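Local coordinates for uncharacterized protein (Alicyclobacillus acidocaldarius subsp. acidocaldarius, PDB 3RQB) that is probably an acyl-CoA thioesterase of the hotdog superfamily, although its substrate is not established, at residues B[40-46]-B[187-191]; B[150-156]-B[168-174]. One frame throughout, in Å; residues are numbered along the deposited sequence.

Contact 1: residues B[40-46]-B[187-191]; sequences FGGITAA and ALCDT
The carboxylate oxygen OD2 of D190 faces the first turn of helix 41-53. It lies 3.3 Å from G41 N and 3.4 Å from G42 N, the first two amides of the helix, while F40 CE1 stands 3.1 Å from the same OD2. The site illustrates how two hotdog domains can be joined through their helices: F40 is the N-cap residue of helix 41-53, in the N-terminal domain, and D190 follows helix 182-188 of the C-terminal one. The side chains of F40 and D190 run antiparallel alongside each other, ring and carboxylate planes 5° apart. F40 reaches this place because its CG swings opposite the backbone nitrogen (chi1 169°), setting the ring against the first turn of its own helix, with G42 N over the ring centre. The rim then points at main chain of the partner, with D190 C and T191 N in the ring plane and F40 CZ 3.6 Å from A187 O. That carbonyl is also tied within its own segment, accepting D190 N in a turn; next to it T191 OG1 donates to L188 O at 2.6 Å. W146 stacks on F40 from outside the pair. Farther along, glycine permits backbone to approach backbone: the CA atoms of G42 and A187 are 3.7 Å apart, and G42 O meets A187 CB at 3.3 Å. Beyond this close approach, one helical turn on from G42, the methyl groups touch, A46 CB lying 4.3 Å from A187 CB.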
loop_
_atom_site.group_PDB
_atom_site.type_symbol
_atom_site.label_atom_id
_atom_site.label_comp_id
_atom_site.label_asym_id
_atom_site.label_seq_id
_atom_site.Cartn_x
_atom_site.Cartn_y
_atom_site.Cartn_z
ATOM N N PHE B 40 -2.188 19.195 2.820
ATOM C CA PHE B 40 -1.657 18.383 1.741
ATOM C C PHE B 40 -1.196 17.041 2.294
ATOM O O PHE B 40 -0.414 16.984 3.247
ATOM C CB PHE B 40 -0.498 19.120 1.071
ATOM C CG PHE B 40 0.296 18.274 0.128
ATOM C CD1 PHE B 40 -0.323 17.613 -0.919
ATOM C CD2 PHE B 40 1.666 18.153 0.274
ATOM C CE1 PHE B 40 0.412 16.837 -1.797
ATOM C CE2 PHE B 40 2.409 17.380 -0.597
ATOM C CZ PHE B 40 1.783 16.723 -1.636
ATOM N N GLY B 41 -1.684 15.964 1.693
ATOM C CA GLY B 41 -1.438 14.639 2.219
ATOM C C GLY B 41 0.027 14.291 2.324
ATOM O O GLY B 41 0.446 13.615 3.259
ATOM N N GLY B 42 0.810 14.748 1.356
ATOM C CA GLY B 42 2.208 14.375 1.276
ATOM C C GLY B 42 2.996 14.971 2.419
ATOM O O GLY B 42 3.992 14.401 2.875
ATOM N N ILE B 43 2.553 16.131 2.889
ATOM C CA ILE B 43 3.253 16.772 3.985
ATOM C C ILE B 43 2.910 16.091 5.292
ATOM O O ILE B 43 3.762 15.939 6.173
ATOM C CB ILE B 43 2.919 18.250 4.096
ATOM C CG1 ILE B 43 4.151 18.984 4.604
ATOM C CG2 ILE B 43 1.721 18.462 5.018
ATOM C CD1 ILE B 43 5.435 18.434 4.012
ATOM N N THR B 44 1.653 15.683 5.411
ATOM C CA THR B 44 1.188 14.997 6.598
ATOM C C THR B 44 1.907 13.666 6.725
ATOM O O THR B 44 2.230 13.221 7.822
ATOM C CB THR B 44 -0.310 14.721 6.520
ATOM O OG1 THR B 44 -1.015 15.951 6.317
ATOM C CG2 THR B 44 -0.786 14.053 7.802
ATOM N N ALA B 45 2.151 13.030 5.589
ATOM C CA ALA B 45 2.800 11.725 5.565
ATOM C C ALA B 45 4.293 11.851 5.840
ATOM O O ALA B 45 4.854 11.040 6.576
ATOM C CB ALA B 45 2.544 11.016 4.227
ATOM N N ALA B 46 4.928 12.861 5.240
ATOM C CA ALA B 46 6.330 13.173 5.513
ATOM C C ALA B 46 6.481 13.411 7.009
ATOM O O ALA B 46 7.317 12.803 7.675
ATOM C CB ALA B 46 6.761 14.397 4.734
ATOM N N ALA B 187 6.538 12.787 0.239
ATOM C CA ALA B 187 5.644 13.897 -0.069
ATOM C C ALA B 187 5.465 14.033 -1.571
ATOM O O ALA B 187 4.363 14.292 -2.044
ATOM C CB ALA B 187 6.136 15.200 0.553
ATOM N N LEU B 188 6.544 13.830 -2.319
ATOM C CA LEU B 188 6.485 14.016 -3.762
ATOM C C LEU B 188 5.534 13.052 -4.433
ATOM O O LEU B 188 5.201 13.235 -5.594
ATOM C CB LEU B 188 7.871 13.912 -4.386
ATOM C CG LEU B 188 8.649 15.224 -4.260
ATOM C CD1 LEU B 188 10.125 14.999 -4.510
ATOM C CD2 LEU B 188 8.103 16.277 -5.211
ATOM N N CYS B 189 5.100 12.032 -3.699
ATOM C CA CYS B 189 4.193 11.023 -4.247
ATOM C C CYS B 189 2.729 11.416 -4.146
ATOM O O CYS B 189 1.870 10.773 -4.751
ATOM C CB CYS B 189 4.394 9.681 -3.560
ATOM S SG CYS B 189 6.103 9.093 -3.573
ATOM N N ASP B 190 2.438 12.428 -3.337
ATOM C CA ASP B 190 1.113 13.030 -3.348
ATOM C C ASP B 190 1.045 14.275 -4.229
ATOM O O ASP B 190 0.039 14.982 -4.227
ATOM C CB ASP B 190 0.560 13.303 -1.949
ATOM C CG ASP B 190 -0.940 13.568 -1.974
ATOM O OD1 ASP B 190 -1.608 12.961 -2.839
ATOM O OD2 ASP B 190 -1.453 14.381 -1.166
ATOM N N THR B 191 2.118 14.570 -4.957
ATOM C CA THR B 191 2.127 15.781 -5.781
ATOM C C THR B 191 1.379 15.604 -7.112
ATOM O O THR B 191 1.267 16.541 -7.904
ATOM C CB THR B 191 3.561 16.282 -6.055
ATOM O OG1 THR B 191 4.264 15.330 -6.859
ATOM C CG2 THR B 191 4.307 16.479 -4.760
#

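Contact 2: residues B[150-156]-B[168-174]; sequences YHVRLIR and TYQWMRD
With CG lodged between its backbone nitrogen and carbonyl carbon (chi1 67°) and an extended chain from there to NE, R173 reaches across to H151, whose CG turns opposite its own nitrogen (chi1 -174°). The result is a stack on one face of an antiparallel beta hairpin in the C-terminal hotdog domain: guanidinium and imidazole planes lie 15° apart, their centres separated by 4.4 Å. R173 NH1 donates to D174 O at 2.7 Å, the acceptor lying close to the guanidinium plane, an arrangement that with the D175 salt bridge helps to fix the rotation of the flat group. On the same face R153 runs its CG against W171 CB before its guanidinium reaches E229. Backbone bonds pair H151 with R173 and R153 with W171, R153 N to W171 O being 2.7 Å. Past L154 the register slips by one residue in a classic beta bulge, where Y169 O accepts I155 N at 3.1 Å and, weakly, R156 N. I155 CD1 comes 3.5 Å from W171 NE1, which bonds to P130 O, and R156 lays its CD over the Y169 ring face in a CH-pi contact, its charged end going on to D165. The other face carries V152, L154, Q170 and M172. There V152 CG1 rests 3.9 Å from Q170 CB, and at the far end L154 CD1 meets T168 CG2, also at 3.9 Å.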
loop_
_atom_site.group_PDB
_atom_site.type_symbol
_atom_site.label_atom_id
_atom_site.label_comp_id
_atom_site.label_asym_id
_atom_site.label_seq_id
_atom_site.Cartn_x
_atom_site.Cartn_y
_atom_site.Cartn_z
ATOM N N TYR B 150 6.372 23.296 -4.838
ATOM C CA TYR B 150 6.906 22.332 -5.789
ATOM C C TYR B 150 7.086 22.938 -7.158
ATOM O O TYR B 150 6.313 23.806 -7.579
ATOM C CB TYR B 150 6.034 21.071 -5.848
ATOM C CG TYR B 150 6.003 20.372 -4.515
ATOM C CD1 TYR B 150 6.977 19.437 -4.176
ATOM C CD2 TYR B 150 5.036 20.688 -3.572
ATOM C CE1 TYR B 150 6.969 18.816 -2.940
ATOM C CE2 TYR B 150 5.016 20.075 -2.335
ATOM C CZ TYR B 150 5.984 19.138 -2.018
ATOM O OH TYR B 150 5.959 18.532 -0.777
ATOM N N HIS B 151 8.133 22.486 -7.838
ATOM C CA HIS B 151 8.348 22.862 -9.220
ATOM C C HIS B 151 7.992 21.673 -10.100
ATOM O O HIS B 151 8.728 20.690 -10.180
ATOM C CB HIS B 151 9.804 23.281 -9.447
ATOM C CG HIS B 151 10.071 23.811 -10.822
ATOM N ND1 HIS B 151 10.279 22.989 -11.911
ATOM C CD2 HIS B 151 10.161 25.082 -11.285
ATOM C CE1 HIS B 151 10.482 23.734 -12.984
ATOM N NE2 HIS B 151 10.419 25.006 -12.631
ATOM N N VAL B 152 6.876 21.792 -10.800
ATOM C CA VAL B 152 6.408 20.713 -11.652
ATOM C C VAL B 152 6.424 21.123 -13.117
ATOM O O VAL B 152 5.838 22.139 -13.508
ATOM C CB VAL B 152 4.974 20.296 -11.283
ATOM C CG1 VAL B 152 4.526 19.123 -12.143
ATOM C CG2 VAL B 152 4.884 19.966 -9.802
ATOM N N ARG B 153 7.112 20.335 -13.930
ATOM C CA ARG B 153 6.974 20.463 -15.366
ATOM C C ARG B 153 6.064 19.315 -15.817
ATOM O O ARG B 153 6.431 18.143 -15.733
ATOM C CB ARG B 153 8.341 20.420 -16.048
ATOM C CG ARG B 153 9.480 20.812 -15.126
ATOM C CD ARG B 153 10.787 20.956 -15.878
ATOM N NE ARG B 153 10.981 22.331 -16.318
ATOM C CZ ARG B 153 12.010 23.089 -15.955
ATOM N NH1 ARG B 153 12.950 22.598 -15.159
ATOM N NH2 ARG B 153 12.109 24.336 -16.400
ATOM N N LEU B 154 4.859 19.653 -16.258
ATOM C CA LEU B 154 3.920 18.620 -16.668
ATOM C C LEU B 154 4.157 18.201 -18.107
ATOM O O LEU B 154 4.312 19.039 -19.006
ATOM C CB LEU B 154 2.471 19.062 -16.491
ATOM C CG LEU B 154 1.493 17.947 -16.880
ATOM C CD1 LEU B 154 1.481 16.822 -15.851
ATOM C CD2 LEU B 154 0.108 18.509 -17.061
ATOM N N ILE B 155 4.173 16.888 -18.300
ATOM C CA ILE B 155 4.514 16.270 -19.570
ATOM C C ILE B 155 3.263 15.822 -20.292
ATOM O O ILE B 155 2.971 16.297 -21.386
ATOM C CB ILE B 155 5.450 15.088 -19.359
ATOM C CG1 ILE B 155 6.663 15.547 -18.532
ATOM C CG2 ILE B 155 5.850 14.486 -20.693
ATOM C CD1 ILE B 155 7.705 14.478 -18.287
ATOM N N ARG B 156 2.536 14.887 -19.695
ATOM C CA ARG B 156 1.214 14.534 -20.203
ATOM C C ARG B 156 0.260 14.333 -19.031
ATOM O O ARG B 156 0.656 14.485 -17.873
ATOM C CB ARG B 156 1.272 13.271 -21.070
ATOM C CG ARG B 156 1.264 11.985 -20.280
ATOM C CD ARG B 156 1.065 10.781 -21.173
ATOM N NE ARG B 156 -0.291 10.704 -21.708
ATOM C CZ ARG B 156 -0.849 9.584 -22.161
ATOM N NH1 ARG B 156 -0.173 8.438 -22.128
ATOM N NH2 ARG B 156 -2.085 9.603 -22.641
ATOM N N THR B 168 -0.431 9.975 -15.924
ATOM C CA THR B 168 0.303 11.238 -15.868
ATOM C C THR B 168 1.815 11.029 -15.832
ATOM O O THR B 168 2.311 10.128 -15.147
ATOM C CB THR B 168 -0.084 12.060 -14.614
ATOM O OG1 THR B 168 -1.409 12.578 -14.772
ATOM C CG2 THR B 168 0.880 13.226 -14.399
ATOM N N TYR B 169 2.538 11.856 -16.587
ATOM C CA TYR B 169 3.993 11.983 -16.442
ATOM C C TYR B 169 4.323 13.411 -16.023
ATOM O O TYR B 169 3.761 14.361 -16.568
ATOM C CB TYR B 169 4.731 11.706 -17.753
ATOM C CG TYR B 169 4.503 10.347 -18.387
ATOM C CD1 TYR B 169 3.969 9.284 -17.665
ATOM C CD2 TYR B 169 4.836 10.132 -19.723
ATOM C CE1 TYR B 169 3.768 8.039 -18.271
ATOM C CE2 TYR B 169 4.643 8.903 -20.334
ATOM C CZ TYR B 169 4.108 7.856 -19.613
ATOM O OH TYR B 169 3.919 6.634 -20.238
ATOM N N GLN B 170 5.226 13.574 -15.062
ATOM C CA GLN B 170 5.693 14.910 -14.723
ATOM C C GLN B 170 7.118 14.957 -14.183
ATOM O O GLN B 170 7.583 14.040 -13.499
ATOM C CB GLN B 170 4.742 15.568 -13.724
ATOM C CG GLN B 170 4.770 14.954 -12.335
ATOM C CD GLN B 170 3.514 15.284 -11.536
ATOM O OE1 GLN B 170 2.437 15.488 -12.109
ATOM N NE2 GLN B 170 3.647 15.336 -10.206
ATOM N N TRP B 171 7.806 16.044 -14.502
ATOM C CA TRP B 171 9.039 16.365 -13.822
ATOM C C TRP B 171 8.638 17.148 -12.596
ATOM O O TRP B 171 7.775 18.028 -12.660
ATOM C CB TRP B 171 9.947 17.216 -14.702
ATOM C CG TRP B 171 10.495 16.482 -15.882
ATOM C CD1 TRP B 171 10.187 16.690 -17.199
ATOM C CD2 TRP B 171 11.449 15.413 -15.856
ATOM N NE1 TRP B 171 10.890 15.819 -17.992
ATOM C CE2 TRP B 171 11.674 15.024 -17.195
ATOM C CE3 TRP B 171 12.134 14.745 -14.829
ATOM C CZ2 TRP B 171 12.558 13.994 -17.538
ATOM C CZ3 TRP B 171 13.014 13.722 -15.169
ATOM C CH2 TRP B 171 13.215 13.358 -16.513
HETATM N N MSE B 172 9.253 16.816 -11.472
HETATM C CA MSE B 172 8.930 17.477 -10.223
HETATM C C MSE B 172 10.132 17.499 -9.288
HETATM O O MSE B 172 10.955 16.572 -9.270
HETATM C CB MSE B 172 7.771 16.752 -9.543
HETATM C CG MSE B 172 8.159 15.359 -9.093
HETATM SE SE MSE B 172 6.685 14.114 -8.966
HETATM C CE MSE B 172 7.717 12.492 -8.667
ATOM N N ARG B 173 10.212 18.568 -8.506
ATOM C CA ARG B 173 11.196 18.702 -7.452
ATOM C C ARG B 173 10.614 19.627 -6.404
ATOM O O ARG B 173 9.602 20.285 -6.640
ATOM C CB ARG B 173 12.512 19.261 -7.987
ATOM C CG ARG B 173 12.430 20.695 -8.466
ATOM C CD ARG B 173 13.825 21.278 -8.641
ATOM N NE ARG B 173 13.826 22.537 -9.386
ATOM C CZ ARG B 173 13.389 23.696 -8.897
ATOM N NH1 ARG B 173 12.895 23.747 -7.666
ATOM N NH2 ARG B 173 13.438 24.802 -9.636
ATOM N N ASP B 174 11.219 19.639 -5.225
ATOM C CA ASP B 174 10.905 20.663 -4.242
ATOM C C ASP B 174 11.193 22.009 -4.866
ATOM O O ASP B 174 12.156 22.160 -5.615
ATOM C CB ASP B 174 11.783 20.518 -3.001
ATOM C CG ASP B 174 11.645 19.157 -2.339
ATOM O OD1 ASP B 174 12.625 18.368 -2.368
ATOM O OD2 ASP B 174 10.554 18.883 -1.789
#

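How the contacts relate
The two contacts lie about 15 Å apart, centre to centre, with contact 1 close to the centre of the chain. Contact 2 is nested in the loop that contact 1 closes: helix 41-53 comes first, then the hairpin 150-156 and 168-174, then helix 182-188. The hairpin borders strand 230-240, and one of its faces packs on the second helix. T191 OG1 lies 3.4 Å from M172 SE, L188 CD2 3.5 Å from Y150 CD1, and A187 CB 3.6 Å from Y150 OH. Residues 187-191 thus touch both the edge hairpin of their own hotdog domain and the start of helix 41-53 in the other.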